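PDB 3E1T: halogenase from Chondromyces crocatus, which is an FAD-dependent halogenase that probably chlorinates a precursor or intermediate on the way to the natural product chondrochloren. Local coordinates for residues 24-29 / 329-334; 196-201 / 226-231; 292-297 / 346-351. All blocks are in the same frame, centred on the assembly; numbering follows the deposited sequence.

How the contacts relate
Near the N terminus, helix 17-27 follows the strand 10-13 of the parallel sheet, and contact 1 joins its end to the end of helix 315-333, closing a loop of about 300 residues. Contact 2 is nested inside that loop: it pairs the end of strand 189-197 with the start of strand 229-237 in the large mixed sheet, its centre about 40 Å from that of contact 1. Contact 3 opens later, at residues 292-297, and closes on helix 340-368, so it crosses contact 1 along the chain. Contacts 1 and 3 are neighbours, centres about 16 Å apart, their second segments on successive helices; contact 2 lies across the chain's centre from contact 3.

Contact 1: 24-29 / 329-334; sequences SFVAMR and AINTCL
Asn331 reaches from the end of helix 315-333 to the end of helix 17-27 and makes the one hydrogen bond between the segments, ND2 to Phe25 O at 2.9 Å. The bond is nearly straight (165° at the hydrogen), and Phe25 O lies close to the amide plane, although ND2 itself comes in from above the carbonyl plane. The other branch of the amide packs closely: Asn331 OD1 sits 3.2 Å from Val26 CA and 3.4 Å from Val26 CG1, and takes a weak hydrogen bond from His31 ND1. Both methyls of Val26 also meet Ile330, whose side chain crosses at about a right angle; Val26 CG2 and Ile330 CG2 are 3.9 Å apart. A chi1 of -67° sets Ile330 CG1 beside the backbone N and turns CG2 to the valine.

This buried, close-packed part gives way to a looser margin at Arg29 and Leu334, both partly exposed. Arg29 lays CB and CG along the Asn331 amide, CB 3.6 Å from OD1, then bends at chi2 and chi3, and its NE forms a salt bridge with Asp498. Leu334 CD1 barely reaches Val26 CG1.

Asn331 ND2 has a second acceptor, Leu500 O, so the C-terminal tail is tied into the same junction. Ile330 and Leu334 rest on Phe163 of strand 163-166, while Ala329 and Thr332 pack against helix 340-368.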
ATOM      1  N   SER A  24      -8.703  14.464  -8.711  1.00 35.20           N
ATOM      2  CA  SER A  24      -8.065  15.086  -9.877  1.00 36.14           C
ATOM      3  C   SER A  24      -8.544  14.513 -11.204  1.00 36.93           C
ATOM      4  O   SER A  24      -8.877  15.269 -12.110  1.00 37.10           O
ATOM      5  CB  SER A  24      -6.541  14.985  -9.796  1.00 35.72           C
ATOM      6  OG  SER A  24      -6.064  15.609  -8.628  1.00 37.07           O
ATOM      7  N   PHE A  25      -8.587  13.186 -11.316  1.00 37.84           N
ATOM      8  CA  PHE A  25      -8.916  12.506 -12.582  1.00 38.36           C
ATOM      9  C   PHE A  25     -10.359  12.707 -13.062  1.00 38.85           C
ATOM     10  O   PHE A  25     -10.641  12.619 -14.259  1.00 39.02           O
ATOM     11  CB  PHE A  25      -8.651  10.991 -12.476  1.00 38.86           C
ATOM     12  CG  PHE A  25      -7.204  10.592 -12.646  1.00 39.17           C
ATOM     13  CD1 PHE A  25      -6.336  11.344 -13.430  1.00 40.07           C
ATOM     14  CD2 PHE A  25      -6.727   9.439 -12.042  1.00 39.41           C
ATOM     15  CE1 PHE A  25      -5.001  10.957 -13.594  1.00 41.47           C
ATOM     16  CE2 PHE A  25      -5.399   9.047 -12.197  1.00 39.56           C
ATOM     17  CZ  PHE A  25      -4.535   9.806 -12.977  1.00 40.08           C
ATOM     18  N   VAL A  26     -11.283  12.907 -12.131  1.00 39.09           N
ATOM     19  CA  VAL A  26     -12.670  13.132 -12.510  1.00 39.49           C
ATOM     20  C   VAL A  26     -12.875  14.620 -12.853  1.00 40.22           C
ATOM     21  O   VAL A  26     -13.542  14.941 -13.832  1.00 40.35           O
ATOM     22  CB  VAL A  26     -13.677  12.640 -11.427  1.00 39.61           C
ATOM     23  CG1 VAL A  26     -15.119  13.005 -11.814  1.00 39.08           C
ATOM     24  CG2 VAL A  26     -13.558  11.125 -11.215  1.00 38.66           C
ATOM     25  N   ALA A  27     -12.286  15.509 -12.054  1.00 40.92           N
ATOM     26  CA  ALA A  27     -12.341  16.949 -12.310  1.00 42.15           C
ATOM     27  C   ALA A  27     -11.693  17.318 -13.644  1.00 43.00           C
ATOM     28  O   ALA A  27     -12.187  18.201 -14.354  1.00 43.46           O
ATOM     29  CB  ALA A  27     -11.698  17.714 -11.177  1.00 41.55           C
ATOM     30  N   MET A  28     -10.597  16.634 -13.980  1.00 43.76           N
ATOM     31  CA  MET A  28      -9.922  16.770 -15.274  1.00 45.07           C
ATOM     32  C   MET A  28     -10.839  16.492 -16.469  1.00 45.09           C
ATOM     33  O   MET A  28     -10.551  16.917 -17.589  1.00 45.42           O
ATOM     34  CB  MET A  28      -8.700  15.844 -15.349  1.00 44.98           C
ATOM     35  CG  MET A  28      -7.465  16.354 -14.627  1.00 45.57           C
ATOM     36  SD  MET A  28      -6.075  15.190 -14.608  1.00 46.89           S
ATOM     37  CE  MET A  28      -5.984  14.729 -16.341  1.00 47.13           C
ATOM     38  N   ARG A  29     -11.934  15.778 -16.224  1.00 45.25           N
ATOM     39  CA  ARG A  29     -12.908  15.443 -17.258  1.00 45.55           C
ATOM     40  C   ARG A  29     -14.048  16.475 -17.246  1.00 45.81           C
ATOM     41  O   ARG A  29     -14.967  16.419 -18.069  1.00 46.00           O
ATOM     42  CB  ARG A  29     -13.434  14.025 -17.017  1.00 45.48           C
ATOM     43  CG  ARG A  29     -13.775  13.165 -18.258  1.00 46.52           C
ATOM     44  CD  ARG A  29     -12.989  13.496 -19.534  1.00 45.20           C
ATOM     45  NE  ARG A  29     -12.467  12.319 -20.250  1.00 44.44           N
ATOM     46  CZ  ARG A  29     -13.190  11.317 -20.757  1.00 45.29           C
ATOM     47  NH1 ARG A  29     -14.513  11.273 -20.621  1.00 45.49           N
ATOM     48  NH2 ARG A  29     -12.575  10.328 -21.397  1.00 45.45           N
ATOM     49  N   ALA A 329     -14.458   4.539 -13.991  1.00 36.08           N
ATOM     50  CA  ALA A 329     -15.850   4.120 -13.843  1.00 36.78           C
ATOM     51  C   ALA A 329     -16.739   5.360 -13.758  1.00 37.24           C
ATOM     52  O   ALA A 329     -17.745   5.454 -14.473  1.00 37.34           O
ATOM     53  CB  ALA A 329     -16.037   3.218 -12.623  1.00 36.65           C
ATOM     54  N   ILE A 330     -16.332   6.314 -12.920  1.00 37.45           N
ATOM     55  CA  ILE A 330     -17.077   7.552 -12.705  1.00 38.43           C
ATOM     56  C   ILE A 330     -17.135   8.448 -13.960  1.00 39.34           C
ATOM     57  O   ILE A 330     -18.204   8.954 -14.295  1.00 39.52           O
ATOM     58  CB  ILE A 330     -16.527   8.345 -11.504  1.00 38.03           C
ATOM     59  CG1 ILE A 330     -16.779   7.573 -10.204  1.00 37.88           C
ATOM     60  CG2 ILE A 330     -17.169   9.736 -11.426  1.00 38.79           C
ATOM     61  CD1 ILE A 330     -16.100   8.164  -8.993  1.00 38.29           C
ATOM     62  N   ASN A 331     -16.000   8.628 -14.639  1.00 39.92           N
ATOM     63  CA  ASN A 331     -15.936   9.432 -15.872  1.00 41.16           C
ATOM     64  C   ASN A 331     -16.722   8.813 -17.024  1.00 42.06           C
ATOM     65  O   ASN A 331     -17.234   9.534 -17.885  1.00 42.40           O
ATOM     66  CB  ASN A 331     -14.486   9.682 -16.308  1.00 40.41           C
ATOM     67  CG  ASN A 331     -13.765  10.673 -15.418  1.00 41.02           C
ATOM     68  OD1 ASN A 331     -14.393  11.479 -14.712  1.00 40.26           O
ATOM     69  ND2 ASN A 331     -12.429  10.634 -15.451  1.00 39.45           N
ATOM     70  N   THR A 332     -16.831   7.486 -17.031  1.00 43.00           N
ATOM     71  CA  THR A 332     -17.562   6.767 -18.076  1.00 44.15           C
ATOM     72  C   THR A 332     -19.078   6.751 -17.831  1.00 45.25           C
ATOM     73  O   THR A 332     -19.866   6.778 -18.773  1.00 45.43           O
ATOM     74  CB  THR A 332     -17.031   5.328 -18.246  1.00 44.07           C
ATOM     75  OG1 THR A 332     -15.621   5.366 -18.505  1.00 44.43           O
ATOM     76  CG2 THR A 332     -17.714   4.623 -19.401  1.00 43.88           C
ATOM     77  N   CYS A 333     -19.475   6.709 -16.564  1.00 46.53           N
ATOM     78  CA  CYS A 333     -20.888   6.722 -16.185  1.00 47.46           C
ATOM     79  C   CYS A 333     -21.485   8.133 -16.231  1.00 48.03           C
ATOM     80  O   CYS A 333     -22.644   8.308 -16.605  1.00 48.10           O
ATOM     81  CB  CYS A 333     -21.074   6.102 -14.800  1.00 47.16           C
ATOM     82  SG  CYS A 333     -20.782   4.316 -14.778  1.00 48.17           S
ATOM     83  N   LEU A 334     -20.691   9.130 -15.853  1.00 49.05           N
ATOM     84  CA  LEU A 334     -21.122  10.523 -15.919  1.00 49.87           C
ATOM     85  C   LEU A 334     -21.225  11.028 -17.360  1.00 50.87           C
ATOM     86  O   LEU A 334     -21.720  12.134 -17.603  1.00 51.18           O
ATOM     87  CB  LEU A 334     -20.190  11.421 -15.112  1.00 49.58           C
ATOM     88  CG  LEU A 334     -20.230  11.305 -13.591  1.00 49.26           C
ATOM     89  CD1 LEU A 334     -19.184  12.222 -12.999  1.00 48.63           C
ATOM     90  CD2 LEU A 334     -21.610  11.622 -13.028  1.00 48.37           C
TER

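Contact 2: 196-201 / 226-231; sequences FENGKR and SDTLTS
Phe196 and Thr230 face each other as a hydrogen-bonded antiparallel pair, Phe196 N to Thr230 O and Thr230 N to Phe196 O, both 2.9 Å. Glu197 and Leu229 form the next, non-hydrogen-bonded pair. Beyond it Asn198 N donates to Thr228 O, on a lone pair of that carbonyl, at 2.8 Å, and Glu197 CA adds a CA-H...O contact to the same oxygen.

Side-chain hydrogen bonds come mainly from Arg201. Its guanidinium meets Thr230 OG1 end-on, NH1 at 2.9 Å and NH2 at 3.1 Å, with the hydroxyl oxygen near the guanidinium plane. NH2 also donates to Ser226 O at 2.8 Å. A bend at chi2 (-94°) brings the guanidinium to Thr230 and the 226-228 turn. Ser226 OG in turn accepts from the backbone N of Thr228 and Leu229, an ST turn and ST motif that shape the bend leading into strand 229-237. With an alanine here in place of Arg201, Thr230 OG1 and Ser226 O would lose their guanidinium donors, and the loop after strand 189-197 would probably be less firmly held to the 226-228 turn.

Water joins what the strands leave apart: one molecule bonds Gly199 N at 2.9 Å and also Thr230 OG1, and another lies within bonding distance of both Gly199 O and Asp227 O.

Asn198 and Thr228 lie side by side in an amide-methyl contact, ND2 3.3 Å from CG2.

The chemistry is therefore that of a polar, watered strand end: backbone bonds set the pairing, and Arg201, with Asn198 N and water, joins the loop to the turn and to Thr230.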
ATOM      1  N   PHE A 196      15.675   8.629  11.853  1.00 39.29           N
ATOM      2  CA  PHE A 196      17.050   8.787  12.309  1.00 40.21           C
ATOM      3  C   PHE A 196      17.778   9.810  11.437  1.00 41.06           C
ATOM      4  O   PHE A 196      17.532   9.903  10.232  1.00 40.99           O
ATOM      5  CB  PHE A 196      17.759   7.426  12.309  1.00 40.21           C
ATOM      6  CG  PHE A 196      17.211   6.453  13.328  1.00 40.63           C
ATOM      7  CD1 PHE A 196      17.864   6.261  14.541  1.00 40.33           C
ATOM      8  CD2 PHE A 196      16.032   5.736  13.079  1.00 40.52           C
ATOM      9  CE1 PHE A 196      17.361   5.368  15.494  1.00 41.32           C
ATOM     10  CE2 PHE A 196      15.518   4.848  14.021  1.00 40.15           C
ATOM     11  CZ  PHE A 196      16.184   4.661  15.232  1.00 40.71           C
ATOM     12  N   GLU A 197      18.654  10.590  12.063  1.00 42.24           N
ATOM     13  CA  GLU A 197      19.468  11.575  11.354  1.00 43.57           C
ATOM     14  C   GLU A 197      20.914  11.112  11.278  1.00 43.60           C
ATOM     15  O   GLU A 197      21.448  10.606  12.263  1.00 43.42           O
ATOM     16  CB  GLU A 197      19.409  12.937  12.052  1.00 43.97           C
ATOM     17  CG  GLU A 197      18.170  13.753  11.719  1.00 46.44           C
ATOM     18  CD  GLU A 197      17.965  14.923  12.670  1.00 49.56           C
ATOM     19  OE1 GLU A 197      18.266  14.781  13.877  1.00 50.89           O
ATOM     20  OE2 GLU A 197      17.498  15.987  12.210  1.00 51.40           O
ATOM     21  N   ASN A 198      21.519  11.283  10.101  1.00 43.94           N
ATOM     22  CA  ASN A 198      22.963  11.071   9.867  1.00 44.54           C
ATOM     23  C   ASN A 198      23.392   9.608   9.769  1.00 44.46           C
ATOM     24  O   ASN A 198      24.546   9.260  10.062  1.00 44.66           O
ATOM     25  CB  ASN A 198      23.820  11.843  10.888  1.00 44.70           C
ATOM     26  CG  ASN A 198      23.531  13.333  10.881  1.00 45.71           C
ATOM     27  OD1 ASN A 198      23.250  13.927  11.929  1.00 48.44           O
ATOM     28  ND2 ASN A 198      23.587  13.944   9.701  1.00 45.40           N
ATOM     29  N   GLY A 199      22.462   8.756   9.342  1.00 44.13           N
ATOM     30  CA  GLY A 199      22.755   7.344   9.139  1.00 43.25           C
ATOM     31  C   GLY A 199      23.441   7.089   7.815  1.00 42.81           C
ATOM     32  O   GLY A 199      23.388   7.916   6.895  1.00 42.11           O
ATOM     33  N   LYS A 200      24.068   5.922   7.710  1.00 42.48           N
ATOM     34  CA  LYS A 200      24.820   5.571   6.519  1.00 43.01           C
ATOM     35  C   LYS A 200      23.902   5.281   5.344  1.00 43.06           C
ATOM     36  O   LYS A 200      22.675   5.199   5.493  1.00 42.41           O
ATOM     37  CB  LYS A 200      25.728   4.367   6.784  1.00 43.29           C
ATOM     38  CG  LYS A 200      26.676   4.546   7.970  1.00 44.73           C
ATOM     39  CD  LYS A 200      27.954   3.748   7.787  1.00 45.56           C
ATOM     40  CE  LYS A 200      27.693   2.252   7.826  1.00 47.24           C
ATOM     41  NZ  LYS A 200      28.869   1.476   7.343  1.00 48.60           N
ATOM     42  N   ARG A 201      24.512   5.122   4.175  1.00 43.29           N
ATOM     43  CA  ARG A 201      23.791   4.851   2.945  1.00 43.76           C
ATOM     44  C   ARG A 201      24.356   3.627   2.225  1.00 44.18           C
ATOM     45  O   ARG A 201      25.491   3.202   2.482  1.00 44.07           O
ATOM     46  CB  ARG A 201      23.839   6.080   2.035  1.00 43.69           C
ATOM     47  CG  ARG A 201      23.210   7.340   2.644  1.00 44.46           C
ATOM     48  CD  ARG A 201      21.763   7.451   2.223  1.00 44.89           C
ATOM     49  NE  ARG A 201      21.004   8.485   2.930  1.00 45.15           N
ATOM     50  CZ  ARG A 201      20.411   8.313   4.109  1.00 43.72           C
ATOM     51  NH1 ARG A 201      20.509   7.159   4.749  1.00 42.90           N
ATOM     52  NH2 ARG A 201      19.711   9.298   4.646  1.00 44.64           N
ATOM     53  N   SER A 226      16.295  11.988   2.866  1.00 39.46           N
ATOM     54  CA  SER A 226      17.220  13.011   2.393  1.00 40.12           C
ATOM     55  C   SER A 226      18.646  12.539   2.676  1.00 40.99           C
ATOM     56  O   SER A 226      18.874  11.364   3.022  1.00 40.76           O
ATOM     57  CB  SER A 226      16.942  14.357   3.067  1.00 39.91           C
ATOM     58  OG  SER A 226      17.336  14.352   4.427  1.00 39.08           O
ATOM     59  N   ASP A 227      19.606  13.446   2.526  1.00 41.69           N
ATOM     60  CA  ASP A 227      20.992  13.137   2.861  1.00 42.44           C
ATOM     61  C   ASP A 227      21.120  12.837   4.345  1.00 41.90           C
ATOM     62  O   ASP A 227      21.914  11.984   4.741  1.00 42.28           O
ATOM     63  CB  ASP A 227      21.929  14.282   2.443  1.00 43.15           C
ATOM     64  CG  ASP A 227      22.319  14.209   0.973  1.00 45.70           C
ATOM     65  OD1 ASP A 227      22.064  15.185   0.234  1.00 49.78           O
ATOM     66  OD2 ASP A 227      22.885  13.173   0.549  1.00 49.62           O
ATOM     67  N   THR A 228      20.317  13.529   5.155  1.00 41.02           N
ATOM     68  CA  THR A 228      20.351  13.364   6.611  1.00 40.82           C
ATOM     69  C   THR A 228      19.265  12.450   7.195  1.00 39.64           C
ATOM     70  O   THR A 228      19.480  11.831   8.226  1.00 39.70           O
ATOM     71  CB  THR A 228      20.251  14.725   7.325  1.00 40.88           C
ATOM     72  OG1 THR A 228      19.393  15.591   6.565  1.00 42.56           O
ATOM     73  CG2 THR A 228      21.624  15.366   7.445  1.00 42.16           C
ATOM     74  N   LEU A 229      18.103  12.364   6.549  1.00 38.65           N
ATOM     75  CA  LEU A 229      16.961  11.695   7.185  1.00 37.50           C
ATOM     76  C   LEU A 229      16.681  10.296   6.648  1.00 36.54           C
ATOM     77  O   LEU A 229      16.652  10.079   5.430  1.00 36.23           O
ATOM     78  CB  LEU A 229      15.704  12.581   7.137  1.00 37.54           C
ATOM     79  CG  LEU A 229      14.496  12.197   8.008  1.00 37.40           C
ATOM     80  CD1 LEU A 229      14.833  12.115   9.513  1.00 37.17           C
ATOM     81  CD2 LEU A 229      13.364  13.177   7.763  1.00 37.59           C
ATOM     82  N   THR A 230      16.504   9.353   7.581  1.00 35.93           N
ATOM     83  CA  THR A 230      16.138   7.970   7.262  1.00 35.34           C
ATOM     84  C   THR A 230      14.934   7.464   8.072  1.00 34.73           C
ATOM     85  O   THR A 230      14.891   7.587   9.306  1.00 34.36           O
ATOM     86  CB  THR A 230      17.319   6.982   7.440  1.00 35.58           C
ATOM     87  OG1 THR A 230      18.503   7.522   6.837  1.00 35.05           O
ATOM     88  CG2 THR A 230      16.999   5.635   6.772  1.00 34.86           C
ATOM     89  N   SER A 231      13.964   6.899   7.351  1.00 33.85           N
ATOM     90  CA  SER A 231      12.831   6.178   7.949  1.00 33.17           C
ATOM     91  C   SER A 231      13.260   4.756   8.255  1.00 32.38           C
ATOM     92  O   SER A 231      13.814   4.084   7.395  1.00 33.00           O
ATOM     93  CB  SER A 231      11.653   6.154   6.974  1.00 33.36           C
ATOM     94  OG  SER A 231      10.647   5.256   7.409  1.00 33.79           O
TER
HETATM   95  O   HOH W   1      19.678   9.199   8.506  1.00 32.60           O
HETATM   96  O   HOH W   2      17.805  15.888   9.205  1.00 50.31           O
HETATM   97  O   HOH W   3      21.740  10.194   6.781  1.00 46.97           O
HETATM   98  O   HOH W   4      21.517   9.981   0.472  1.00 42.93           O

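Contact 3: 292-297 / 346-351; sequences SFWKNG and EFERRY
The loop between strands 288-290 and 298-300, the latter an outermost strand of the parallel sheet, touches helix 340-368 with its first residues, 292-294, and Phe293 makes most of the contact. Glu348 holds the backbone there: its OE2 accepts from Phe293 N at 2.8 Å, with the N-H coming from above the carboxylate plane. Glu348 points its CG away from its own N (chi1 -170°), and the extended chain carries the carboxylate out to the loop. The same oxygen lies 3.3 Å from Trp294 CD1, at the edge of the indole, whose plane is turned 82° from the carboxylate. Glu348 OE1 is engaged by Arg352 in a salt bridge, so the two oxygens serve different partners.

The Phe293 ring enters between Glu348 and Tyr351. Its CD2 is 3.5 Å from Glu348 CG and equally close to Tyr351 CD2. The two rings are inclined at 43° with centroids 4.8 Å apart, and Tyr351 CE2 lies over one Phe293 face, toward its rim. At the base of the side chain, Phe347 CE2 touches Phe293 CB at 3.8 Å, while Phe293 O sits at the edge of the Phe347 ring. Within the loop, Ser292 OG bonds to Trp294 O at 2.7 Å, bridging across Phe293.

Arg352 makes a cation-pi contact with Phe293 as well as its bridge to Glu348. Phe293 and Tyr351 both rest on Cys306 of strand 306-307, and Phe347 and Tyr351 pack against helix 315-333.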
ATOM      1  N   SER A 292     -16.317  -6.518  -0.468  1.00 27.56           N
ATOM      2  CA  SER A 292     -16.796  -5.775  -1.633  1.00 27.48           C
ATOM      3  C   SER A 292     -16.100  -4.430  -1.689  1.00 26.86           C
ATOM      4  O   SER A 292     -15.807  -3.848  -0.642  1.00 26.30           O
ATOM      5  CB  SER A 292     -18.314  -5.560  -1.551  1.00 27.72           C
ATOM      6  OG  SER A 292     -18.806  -4.974  -2.759  1.00 28.92           O
ATOM      7  N   PHE A 293     -15.830  -3.954  -2.903  1.00 26.81           N
ATOM      8  CA  PHE A 293     -15.202  -2.634  -3.112  1.00 27.51           C
ATOM      9  C   PHE A 293     -16.183  -1.564  -3.610  1.00 28.38           C
ATOM     10  O   PHE A 293     -15.817  -0.392  -3.719  1.00 27.20           O
ATOM     11  CB  PHE A 293     -14.013  -2.708  -4.086  1.00 26.99           C
ATOM     12  CG  PHE A 293     -12.871  -3.591  -3.620  1.00 27.06           C
ATOM     13  CD1 PHE A 293     -12.657  -3.851  -2.266  1.00 23.86           C
ATOM     14  CD2 PHE A 293     -11.980  -4.124  -4.547  1.00 23.94           C
ATOM     15  CE1 PHE A 293     -11.586  -4.661  -1.847  1.00 24.32           C
ATOM     16  CE2 PHE A 293     -10.920  -4.939  -4.132  1.00 24.05           C
ATOM     17  CZ  PHE A 293     -10.725  -5.194  -2.779  1.00 24.25           C
ATOM     18  N   TRP A 294     -17.420  -1.965  -3.911  1.00 30.25           N
ATOM     19  CA  TRP A 294     -18.473  -1.002  -4.275  1.00 32.81           C
ATOM     20  C   TRP A 294     -19.876  -1.543  -3.953  1.00 34.19           C
ATOM     21  O   TRP A 294     -20.066  -2.754  -3.780  1.00 34.04           O
ATOM     22  CB  TRP A 294     -18.377  -0.639  -5.757  1.00 32.92           C
ATOM     23  CG  TRP A 294     -18.844  -1.725  -6.658  1.00 34.76           C
ATOM     24  CD1 TRP A 294     -18.182  -2.879  -6.962  1.00 34.99           C
ATOM     25  CD2 TRP A 294     -20.084  -1.768  -7.381  1.00 36.05           C
ATOM     26  NE1 TRP A 294     -18.931  -3.636  -7.831  1.00 36.77           N
ATOM     27  CE2 TRP A 294     -20.101  -2.977  -8.106  1.00 36.62           C
ATOM     28  CE3 TRP A 294     -21.173  -0.894  -7.498  1.00 36.38           C
ATOM     29  CZ2 TRP A 294     -21.175  -3.345  -8.929  1.00 36.41           C
ATOM     30  CZ3 TRP A 294     -22.237  -1.258  -8.323  1.00 35.60           C
ATOM     31  CH2 TRP A 294     -22.231  -2.473  -9.019  1.00 35.65           C
ATOM     32  N   LYS A 295     -20.865  -0.664  -3.866  1.00 35.54           N
ATOM     33  CA  LYS A 295     -22.242  -1.169  -3.723  1.00 37.73           C
ATOM     34  C   LYS A 295     -23.232  -0.567  -4.724  1.00 38.66           C
ATOM     35  O   LYS A 295     -23.586  -1.217  -5.718  1.00 40.34           O
ATOM     36  CB  LYS A 295     -22.733  -1.120  -2.264  1.00 37.28           C
ATOM     37  CG  LYS A 295     -22.771   0.253  -1.634  1.00 38.81           C
ATOM     38  CD  LYS A 295     -23.646   0.274  -0.372  1.00 39.45           C
ATOM     39  CE  LYS A 295     -24.930  -0.552  -0.539  1.00 43.08           C
ATOM     40  NZ  LYS A 295     -26.000  -0.206   0.453  1.00 44.54           N
ATOM     41  N   ASN A 296     -23.677   0.655  -4.472  1.00 38.62           N
ATOM     42  CA  ASN A 296     -24.529   1.400  -5.396  1.00 38.53           C
ATOM     43  C   ASN A 296     -24.303   2.843  -5.025  1.00 37.34           C
ATOM     44  O   ASN A 296     -24.737   3.287  -3.959  1.00 36.83           O
ATOM     45  CB  ASN A 296     -26.015   1.027  -5.255  1.00 39.47           C
ATOM     46  CG  ASN A 296     -26.496   0.048  -6.336  1.00 42.17           C
ATOM     47  OD1 ASN A 296     -25.792  -0.235  -7.320  1.00 45.69           O
ATOM     48  ND2 ASN A 296     -27.705  -0.465  -6.158  1.00 43.60           N
ATOM     49  N   GLY A 297     -23.557   3.544  -5.873  1.00 36.57           N
ATOM     50  CA  GLY A 297     -23.163   4.921  -5.618  1.00 35.62           C
ATOM     51  C   GLY A 297     -21.971   5.107  -4.692  1.00 35.10           C
ATOM     52  O   GLY A 297     -21.576   6.235  -4.428  1.00 35.33           O
ATOM     53  N   GLU A 346     -15.763  -3.921 -13.319  1.00 36.75           N
ATOM     54  CA  GLU A 346     -14.437  -3.883 -13.933  1.00 35.75           C
ATOM     55  C   GLU A 346     -13.381  -3.332 -12.981  1.00 34.31           C
ATOM     56  O   GLU A 346     -12.267  -3.849 -12.904  1.00 33.89           O
ATOM     57  CB  GLU A 346     -14.462  -3.058 -15.223  1.00 36.47           C
ATOM     58  CG  GLU A 346     -13.186  -3.174 -16.074  1.00 38.89           C
ATOM     59  CD  GLU A 346     -12.979  -4.567 -16.677  1.00 42.74           C
ATOM     60  OE1 GLU A 346     -13.760  -5.506 -16.378  1.00 45.27           O
ATOM     61  OE2 GLU A 346     -12.015  -4.730 -17.449  1.00 44.06           O
ATOM     62  N   PHE A 347     -13.738  -2.260 -12.280  1.00 32.18           N
ATOM     63  CA  PHE A 347     -12.915  -1.695 -11.243  1.00 30.26           C
ATOM     64  C   PHE A 347     -12.490  -2.749 -10.189  1.00 29.88           C
ATOM     65  O   PHE A 347     -11.302  -2.924  -9.947  1.00 29.07           O
ATOM     66  CB  PHE A 347     -13.687  -0.545 -10.583  1.00 29.65           C
ATOM     67  CG  PHE A 347     -13.339  -0.319  -9.136  1.00 27.74           C
ATOM     68  CD1 PHE A 347     -12.030  -0.070  -8.747  1.00 26.06           C
ATOM     69  CD2 PHE A 347     -14.328  -0.340  -8.170  1.00 26.55           C
ATOM     70  CE1 PHE A 347     -11.714   0.162  -7.421  1.00 25.23           C
ATOM     71  CE2 PHE A 347     -14.026  -0.120  -6.847  1.00 24.40           C
ATOM     72  CZ  PHE A 347     -12.700   0.139  -6.466  1.00 25.36           C
ATOM     73  N   GLU A 348     -13.461  -3.424  -9.571  1.00 29.50           N
ATOM     74  CA  GLU A 348     -13.179  -4.446  -8.560  1.00 29.85           C
ATOM     75  C   GLU A 348     -12.343  -5.612  -9.114  1.00 29.75           C
ATOM     76  O   GLU A 348     -11.396  -6.074  -8.464  1.00 29.94           O
ATOM     77  CB  GLU A 348     -14.469  -4.947  -7.900  1.00 30.07           C
ATOM     78  CG  GLU A 348     -14.200  -5.833  -6.666  1.00 30.83           C
ATOM     79  CD  GLU A 348     -15.344  -5.923  -5.690  1.00 31.78           C
ATOM     80  OE1 GLU A 348     -15.481  -6.994  -5.050  1.00 32.13           O
ATOM     81  OE2 GLU A 348     -16.074  -4.921  -5.506  1.00 33.41           O
ATOM     82  N   ARG A 349     -12.669  -6.054 -10.326  1.00 29.52           N
ATOM     83  CA  ARG A 349     -11.960  -7.152 -10.965  1.00 30.58           C
ATOM     84  C   ARG A 349     -10.475  -6.817 -11.140  1.00 29.58           C
ATOM     85  O   ARG A 349      -9.622  -7.573 -10.711  1.00 29.91           O
ATOM     86  CB  ARG A 349     -12.604  -7.474 -12.318  1.00 30.21           C
ATOM     87  CG  ARG A 349     -12.075  -8.734 -12.970  1.00 33.27           C
ATOM     88  CD  ARG A 349     -12.606  -8.880 -14.411  1.00 33.38           C
ATOM     89  NE  ARG A 349     -12.076  -7.846 -15.306  1.00 40.73           N
ATOM     90  CZ  ARG A 349     -10.931  -7.950 -15.988  1.00 43.02           C
ATOM     91  NH1 ARG A 349     -10.172  -9.042 -15.877  1.00 44.52           N
ATOM     92  NH2 ARG A 349     -10.543  -6.960 -16.780  1.00 44.21           N
ATOM     93  N   ARG A 350     -10.189  -5.668 -11.746  1.00 29.27           N
ATOM     94  CA  ARG A 350      -8.830  -5.173 -11.952  1.00 28.91           C
ATOM     95  C   ARG A 350      -8.062  -4.943 -10.644  1.00 28.37           C
ATOM     96  O   ARG A 350      -6.879  -5.276 -10.543  1.00 27.24           O
ATOM     97  CB  ARG A 350      -8.887  -3.859 -12.720  1.00 29.59           C
ATOM     98  CG  ARG A 350      -8.358  -3.872 -14.130  1.00 33.08           C
ATOM     99  CD  ARG A 350      -9.365  -4.380 -15.111  1.00 36.82           C
ATOM    100  NE  ARG A 350      -9.273  -3.642 -16.367  1.00 40.81           N
ATOM    101  CZ  ARG A 350      -8.437  -3.916 -17.363  1.00 43.14           C
ATOM    102  NH1 ARG A 350      -7.579  -4.936 -17.290  1.00 44.97           N
ATOM    103  NH2 ARG A 350      -8.466  -3.162 -18.446  1.00 45.16           N
ATOM    104  N   TYR A 351      -8.738  -4.345  -9.665  1.00 26.93           N
ATOM    105  CA  TYR A 351      -8.146  -4.033  -8.364  1.00 26.41           C
ATOM    106  C   TYR A 351      -7.761  -5.321  -7.610  1.00 26.20           C
ATOM    107  O   TYR A 351      -6.654  -5.422  -7.069  1.00 27.02           O
ATOM    108  CB  TYR A 351      -9.137  -3.184  -7.555  1.00 25.83           C
ATOM    109  CG  TYR A 351      -8.620  -2.496  -6.273  1.00 25.39           C
ATOM    110  CD1 TYR A 351      -7.270  -2.498  -5.910  1.00 23.20           C
ATOM    111  CD2 TYR A 351      -9.508  -1.804  -5.457  1.00 25.73           C
ATOM    112  CE1 TYR A 351      -6.829  -1.846  -4.744  1.00 23.54           C
ATOM    113  CE2 TYR A 351      -9.085  -1.161  -4.282  1.00 23.88           C
ATOM    114  CZ  TYR A 351      -7.746  -1.174  -3.941  1.00 24.00           C
ATOM    115  OH  TYR A 351      -7.344  -0.519  -2.794  1.00 26.51           O
TER